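Local coordinates for protein Phi class glutathione transferase GSTF1 (PDB 4RI6) that probably catalyses the transfer of glutathione onto electrophilic substrates carrying a leaving group such as a halide, as a Phi class enzyme of cellular detoxification, at residues 57-61 and 72-76; 98-102 and 156-160; 140-144 and 185-189. One frame throughout, in Å; residues are numbered along the deposited sequence.

Interaction 1: residues 57-61 and 72-76; sequences PAFKD and ICRYI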
# COMPACT_ATOMS: atom_id res chain seq x y z
N PRO A 57 -3.59 -13.74 -2.31
CA PRO A 57 -3.46 -14.56 -3.50
C PRO A 57 -2.09 -14.56 -4.13
O PRO A 57 -1.23 -13.75 -3.79
CB PRO A 57 -4.46 -13.91 -4.46
CG PRO A 57 -4.32 -12.50 -4.15
CD PRO A 57 -4.17 -12.42 -2.65
N ALA A 58 -1.91 -15.47 -5.08
CA ALA A 58 -0.85 -15.38 -6.07
C ALA A 58 -1.49 -15.41 -7.45
O ALA A 58 -2.61 -15.91 -7.63
CB ALA A 58 0.17 -16.50 -5.89
N PHE A 59 -0.76 -14.90 -8.43
CA PHE A 59 -1.22 -14.75 -9.79
C PHE A 59 -0.18 -15.33 -10.74
O PHE A 59 1.02 -15.10 -10.55
CB PHE A 59 -1.45 -13.27 -10.09
CG PHE A 59 -1.65 -12.96 -11.54
CD1 PHE A 59 -0.58 -12.89 -12.40
CD2 PHE A 59 -2.92 -12.73 -12.03
CE1 PHE A 59 -0.77 -12.62 -13.75
CE2 PHE A 59 -3.12 -12.44 -13.36
CZ PHE A 59 -2.04 -12.39 -14.22
N LYS A 60 -0.63 -16.08 -11.76
CA LYS A 60 0.23 -16.51 -12.87
C LYS A 60 -0.45 -16.29 -14.21
O LYS A 60 -1.63 -16.57 -14.37
CB LYS A 60 0.60 -18.00 -12.77
CG LYS A 60 1.35 -18.45 -11.53
CD LYS A 60 1.73 -19.93 -11.69
CE LYS A 60 2.42 -20.49 -10.46
NZ LYS A 60 2.80 -21.90 -10.67
N ASP A 61 0.30 -15.79 -15.19
CA ASP A 61 -0.08 -15.94 -16.59
C ASP A 61 1.15 -16.40 -17.38
O ASP A 61 2.16 -16.77 -16.77
CB ASP A 61 -0.72 -14.64 -17.15
CG ASP A 61 0.25 -13.46 -17.23
OD1 ASP A 61 1.48 -13.63 -17.11
OD2 ASP A 61 -0.24 -12.33 -17.46
N ILE A 72 -1.08 -7.20 -8.22
CA ILE A 72 -1.74 -8.06 -9.19
C ILE A 72 -2.82 -7.27 -9.96
O ILE A 72 -2.93 -7.36 -11.18
CB ILE A 72 -2.37 -9.29 -8.50
CG1 ILE A 72 -1.26 -10.18 -7.93
CG2 ILE A 72 -3.24 -10.09 -9.48
CD1 ILE A 72 -1.72 -11.25 -7.00
N CYS A 73 -3.59 -6.46 -9.24
CA CYS A 73 -4.68 -5.74 -9.86
C CYS A 73 -4.17 -4.64 -10.78
O CYS A 73 -4.73 -4.42 -11.85
CB CYS A 73 -5.61 -5.15 -8.81
SG CYS A 73 -6.58 -6.41 -7.93
N ARG A 74 -3.08 -3.97 -10.40
CA ARG A 74 -2.53 -2.96 -11.29
C ARG A 74 -2.02 -3.61 -12.58
O ARG A 74 -2.17 -3.06 -13.65
CB ARG A 74 -1.42 -2.15 -10.60
CG ARG A 74 -1.98 -0.99 -9.81
CD ARG A 74 -0.93 -0.01 -9.33
NE ARG A 74 -0.15 -0.59 -8.27
CZ ARG A 74 -0.38 -0.46 -6.97
NH1 ARG A 74 -1.37 0.27 -6.49
NH2 ARG A 74 0.41 -1.05 -6.12
N TYR A 75 -1.41 -4.77 -12.46
CA TYR A 75 -0.92 -5.47 -13.65
C TYR A 75 -2.09 -5.83 -14.57
O TYR A 75 -2.03 -5.62 -15.77
CB TYR A 75 -0.15 -6.73 -13.26
CG TYR A 75 0.18 -7.62 -14.42
CD1 TYR A 75 1.15 -7.23 -15.35
CD2 TYR A 75 -0.46 -8.84 -14.61
CE1 TYR A 75 1.47 -8.02 -16.40
CE2 TYR A 75 -0.15 -9.64 -15.67
CZ TYR A 75 0.82 -9.22 -16.57
OH TYR A 75 1.16 -10.01 -17.64
N ILE A 76 -3.15 -6.37 -13.98
CA ILE A 76 -4.33 -6.74 -14.74
C ILE A 76 -4.88 -5.52 -15.49
O ILE A 76 -5.18 -5.58 -16.68
CB ILE A 76 -5.41 -7.34 -13.81
CG1 ILE A 76 -4.98 -8.71 -13.30
CG2 ILE A 76 -6.76 -7.46 -14.52
CD1 ILE A 76 -5.79 -9.25 -12.15

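Interaction 2: residues 98-102 and 156-160; sequences NIDQW and FLAGD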
# COMPACT_ATOMS: atom_id res chain seq x y z
N ASN A 98 -4.75 10.08 -9.81
CA ASN A 98 -5.85 10.55 -8.99
C ASN A 98 -6.57 9.43 -8.28
O ASN A 98 -6.94 9.56 -7.11
CB ASN A 98 -6.84 11.35 -9.84
CG ASN A 98 -8.04 11.78 -9.05
OD1 ASN A 98 -7.92 12.53 -8.08
ND2 ASN A 98 -9.20 11.31 -9.44
N ILE A 99 -6.78 8.32 -8.97
CA ILE A 99 -7.33 7.11 -8.37
C ILE A 99 -6.35 6.48 -7.39
O ILE A 99 -6.72 6.07 -6.28
CB ILE A 99 -7.70 6.10 -9.47
CG1 ILE A 99 -8.89 6.65 -10.25
CG2 ILE A 99 -8.04 4.72 -8.89
CD1 ILE A 99 -9.06 5.99 -11.61
N ASP A 100 -5.08 6.44 -7.78
CA ASP A 100 -4.07 5.72 -7.02
C ASP A 100 -3.89 6.28 -5.61
O ASP A 100 -3.63 5.51 -4.66
CB ASP A 100 -2.75 5.77 -7.78
CG ASP A 100 -1.75 4.73 -7.31
OD1 ASP A 100 -2.12 3.57 -7.07
OD2 ASP A 100 -0.56 5.09 -7.19
N GLN A 101 -4.03 7.59 -5.41
CA GLN A 101 -3.87 8.12 -4.06
C GLN A 101 -4.94 7.54 -3.12
O GLN A 101 -4.67 7.35 -1.94
CB GLN A 101 -3.90 9.66 -4.05
CG GLN A 101 -5.25 10.23 -4.38
CD GLN A 101 -5.21 11.71 -4.69
OE1 GLN A 101 -4.45 12.48 -4.10
NE2 GLN A 101 -6.04 12.13 -5.65
N TRP A 102 -6.13 7.23 -3.64
CA TRP A 102 -7.20 6.66 -2.82
C TRP A 102 -7.00 5.15 -2.68
O TRP A 102 -7.41 4.56 -1.69
CB TRP A 102 -8.58 7.01 -3.40
CG TRP A 102 -8.85 8.46 -3.26
CD1 TRP A 102 -8.71 9.42 -4.22
CD2 TRP A 102 -9.23 9.15 -2.07
NE1 TRP A 102 -8.99 10.65 -3.70
CE2 TRP A 102 -9.31 10.51 -2.38
CE3 TRP A 102 -9.53 8.73 -0.77
CZ2 TRP A 102 -9.67 11.45 -1.45
CZ3 TRP A 102 -9.87 9.67 0.15
CH2 TRP A 102 -9.95 11.01 -0.18
N PHE A 156 -17.94 9.00 -6.08
CA PHE A 156 -17.05 7.93 -5.68
C PHE A 156 -15.81 8.56 -5.06
O PHE A 156 -15.69 9.79 -5.02
CB PHE A 156 -16.70 7.06 -6.89
CG PHE A 156 -17.90 6.39 -7.51
CD1 PHE A 156 -18.41 5.21 -6.98
CD2 PHE A 156 -18.52 6.94 -8.62
CE1 PHE A 156 -19.53 4.60 -7.53
CE2 PHE A 156 -19.63 6.32 -9.19
CZ PHE A 156 -20.13 5.15 -8.63
N LEU A 157 -14.89 7.75 -4.54
CA LEU A 157 -13.79 8.35 -3.78
C LEU A 157 -12.96 9.30 -4.62
O LEU A 157 -12.57 10.36 -4.15
CB LEU A 157 -12.89 7.28 -3.19
CG LEU A 157 -13.45 6.54 -1.99
CD1 LEU A 157 -12.53 5.41 -1.60
CD2 LEU A 157 -13.65 7.46 -0.79
N ALA A 158 -12.67 8.90 -5.86
CA ALA A 158 -11.74 9.66 -6.67
C ALA A 158 -12.41 10.58 -7.69
O ALA A 158 -11.74 11.29 -8.43
CB ALA A 158 -10.80 8.68 -7.38
N GLY A 159 -13.74 10.62 -7.71
CA GLY A 159 -14.43 11.38 -8.72
C GLY A 159 -15.76 10.80 -9.13
O GLY A 159 -16.47 10.23 -8.30
N ASP A 160 -16.10 10.94 -10.41
CA ASP A 160 -17.48 10.72 -10.86
C ASP A 160 -17.69 9.31 -11.40
O ASP A 160 -18.76 8.97 -11.90
CB ASP A 160 -17.89 11.76 -11.91
CG ASP A 160 -17.02 11.76 -13.14
OD1 ASP A 160 -16.17 10.86 -13.27
OD2 ASP A 160 -17.18 12.66 -13.99

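Interaction 3: residues 140-144 and 185-189; sequences LAKVL and LFTSR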
# COMPACT_ATOMS: atom_id res chain seq x y z
N LEU A 140 -11.26 3.52 12.51
CA LEU A 140 -11.95 3.42 11.26
C LEU A 140 -13.02 4.51 11.16
O LEU A 140 -13.26 5.06 10.09
CB LEU A 140 -12.56 2.02 11.11
CG LEU A 140 -13.32 1.74 9.81
CD1 LEU A 140 -12.48 2.06 8.56
CD2 LEU A 140 -13.78 0.29 9.77
N ALA A 141 -13.65 4.81 12.29
CA ALA A 141 -14.64 5.87 12.34
C ALA A 141 -14.03 7.20 11.90
O ALA A 141 -14.66 7.95 11.14
CB ALA A 141 -15.24 5.97 13.73
N LYS A 142 -12.82 7.48 12.36
CA LYS A 142 -12.12 8.69 11.96
C LYS A 142 -11.85 8.72 10.45
O LYS A 142 -12.01 9.76 9.81
CB LYS A 142 -10.80 8.85 12.74
CG LYS A 142 -11.02 9.20 14.23
CD LYS A 142 -11.21 10.69 14.47
CE LYS A 142 -12.16 10.95 15.64
NZ LYS A 142 -12.64 12.37 15.75
N VAL A 143 -11.42 7.60 9.88
CA VAL A 143 -11.25 7.52 8.45
C VAL A 143 -12.56 7.79 7.72
O VAL A 143 -12.62 8.54 6.74
CB VAL A 143 -10.71 6.13 8.04
CG1 VAL A 143 -10.62 5.99 6.56
CG2 VAL A 143 -9.34 5.89 8.66
N LEU A 144 -13.63 7.15 8.18
CA LEU A 144 -14.92 7.27 7.49
C LEU A 144 -15.54 8.66 7.66
O LEU A 144 -16.32 9.08 6.80
CB LEU A 144 -15.87 6.19 7.96
CG LEU A 144 -15.43 4.77 7.55
CD1 LEU A 144 -16.38 3.73 8.14
CD2 LEU A 144 -15.35 4.60 6.01
N LEU A 185 -20.84 1.72 11.18
CA LEU A 185 -19.75 2.62 10.80
C LEU A 185 -19.96 3.17 9.40
O LEU A 185 -19.65 4.34 9.13
CB LEU A 185 -18.39 1.89 10.87
CG LEU A 185 -17.89 1.58 12.27
CD1 LEU A 185 -16.76 0.59 12.21
CD2 LEU A 185 -17.47 2.87 12.98
N PHE A 186 -20.52 2.34 8.54
CA PHE A 186 -20.82 2.71 7.16
C PHE A 186 -22.25 3.25 7.03
O PHE A 186 -22.47 4.28 6.39
CB PHE A 186 -20.63 1.50 6.25
CG PHE A 186 -19.21 0.99 6.21
CD1 PHE A 186 -18.72 0.16 7.21
CD2 PHE A 186 -18.36 1.37 5.19
CE1 PHE A 186 -17.39 -0.30 7.16
CE2 PHE A 186 -17.05 0.92 5.14
CZ PHE A 186 -16.57 0.09 6.12
N THR A 187 -23.21 2.58 7.66
CA THR A 187 -24.61 2.89 7.38
C THR A 187 -25.10 4.14 8.11
O THR A 187 -26.07 4.73 7.68
CB THR A 187 -25.54 1.71 7.72
OG1 THR A 187 -25.50 1.44 9.13
CG2 THR A 187 -25.14 0.46 6.95
N SER A 188 -24.41 4.56 9.18
CA SER A 188 -24.81 5.75 9.95
C SER A 188 -24.28 7.06 9.36
O SER A 188 -24.65 8.15 9.81
CB SER A 188 -24.34 5.66 11.40
OG SER A 188 -22.94 5.86 11.51
N ARG A 189 -23.46 6.95 8.34
CA ARG A 189 -22.86 8.09 7.65
C ARG A 189 -23.52 8.18 6.27
O ARG A 189 -23.35 7.29 5.44
CB ARG A 189 -21.34 7.90 7.54
CG ARG A 189 -20.63 8.09 8.87
CD ARG A 189 -19.14 7.69 8.81
NE ARG A 189 -18.51 8.08 10.06
CZ ARG A 189 -18.60 7.39 11.20
NH1 ARG A 189 -19.17 6.20 11.24
NH2 ARG A 189 -18.11 7.92 12.30

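Interaction 1: residues 57-61 and 72-76
Asp61 OD2 is gripped by two groups: the hydroxyl OH of Tyr75 donates to it at 2.7 Å, and Lys79, further along the same helix, forms a salt bridge with it. Both segments belong to the thioredoxin-like N-terminal domain of the glutathione transferase fold, where strand 58-60 of the mixed sheet is covered by helix 69-79. Tyr75 OH uses the syn lone pair of OD2, on the side of the other carboxylate oxygen, and OD2 sits at the edge of the Tyr75 ring, near its plane, with the carboxylate turned 66° from the ring. The remaining oxygen, OD1, takes the backbone N-H groups of Ser63 and Ile64 in the turn that follows, which fixes the rotation of the whole carboxylate. A phenylalanine in place of Tyr75 would probably leave OD2 with Lys79 but without its hydroxyl mate, and the carboxylate less firmly placed. Phe59 fills the space between sheet and helix. Its CG lies anti to the backbone N (chi1 168°), which points the ring at the helix: CB meets Ile72 CG2 at 3.7 Å, and CE1 and CZ come up to Tyr75 CE2, with the two planes 75° apart. Pro57, preceded by a cis peptide bond, belongs to the glutathione pocket and also touches Ala15 of helix 14-25. Pro57 CG lies 4.1 Å from Ile72 CD1.

Interaction 2: residues 98-102 and 156-160
Helix 93-122, the long helix that leads into the all-helical part of the glutathione transferase fold, is met here by the loop between helices 130-150 and 164-179, at Asn98, Ile99 and Trp102. The polar link is a single hydrogen bond from a side-chain amide: Asn98 ND2 donates to the backbone O of Ala158 at 2.7 Å, with an N-H...O angle of 153°. The acceptor lies close to the Asn98 amide plane, whereas the donor is tilted 16° from the carbonyl plane of Ala158. With CG anti to the backbone N (chi1 176°), the Asn98 amide swings out to the loop. Ala158 CB settles onto the helix surface, 3.9 Å from Ile99 CA and equally near Trp102 CD1. The loop packs against the side of the C-terminal helical bundle, and Trp102 and Ala158 carry most of the join. Over one face of the Trp102 indole, offset toward the rim, stands the carbonyl O of Leu157, 3.6 Å from Trp102 NE1; that oxygen is itself hydrogen-bonded by Lys150. Leu157 CB approaches the same ring at CG, 4.2 Å away. Phe67 of the second subunit packs edge-to-face with Trp102, and Gln101, whose NE2 donates to Asn98 O one turn back, accepts from the backbone N of that same Phe67 through OE1.

Interaction 3: residues 140-144 and 185-189
Leu144 CD1 stands over the centre of the Phe186 ring, 4.0 Å from the centroid and only 5° off the normal, a CH-pi contact. The same methyl lies 3.5 Å from the backbone O of Leu185, so it meets a ring face and, roughly at right angles, a carbonyl oxygen. Leu185 splits its branches over the helix: CD1 meets Leu140 CD2 at 3.9 Å, while CD2 packs on Ala141 CB. Arg189 covers the outer flank. Its chain, extended from CG to NE, passes alongside Leu144, CD coming 3.7 Å from Leu144 CB, and brings one face of the guanidinium over the carbonyl O of Ala141. What positions this head is a second shell of bonds: Arg189 NH1 donates in the carbonyl plane to a lone pair of Leu185 O at 2.9 Å, tying the guanidinium to its own segment, and NE makes a salt bridge with Asp145 of the opposing helix. Short helix 184-187 is thereby packed against helix 130-150 just before helix 190-200 begins, with Arg189 at its N-cap position. Deeper in the bundle, Leu140 and Phe186 both pack on Phe110 of helix 93-122 and on Leu176 of helix 164-179.

How the interactions relate
The three contacts sample the two domains of a glutathione transferase: one lies in the sheet-based domain and two in the helical one. Interaction 1 closes first along the chain, within the N-terminal domain, and helix 69-79 is followed by helix 93-122, which opens interaction 2. These two, with centres 21 Å apart, touch through a weak ion pair, Arg74 NH1 to Asp100 OD1, at 3.4 Å, and both reach the second subunit, where Arg74 pairs with Asp100 across the dimer. Interactions 2 and 3, with centres 18 Å apart, cross in sequence, so each joins pieces of chain that lie either side of a segment of the other. Interaction 3 lies 30 Å from interaction 1, centre to centre, on the opposite side of the chain's centre.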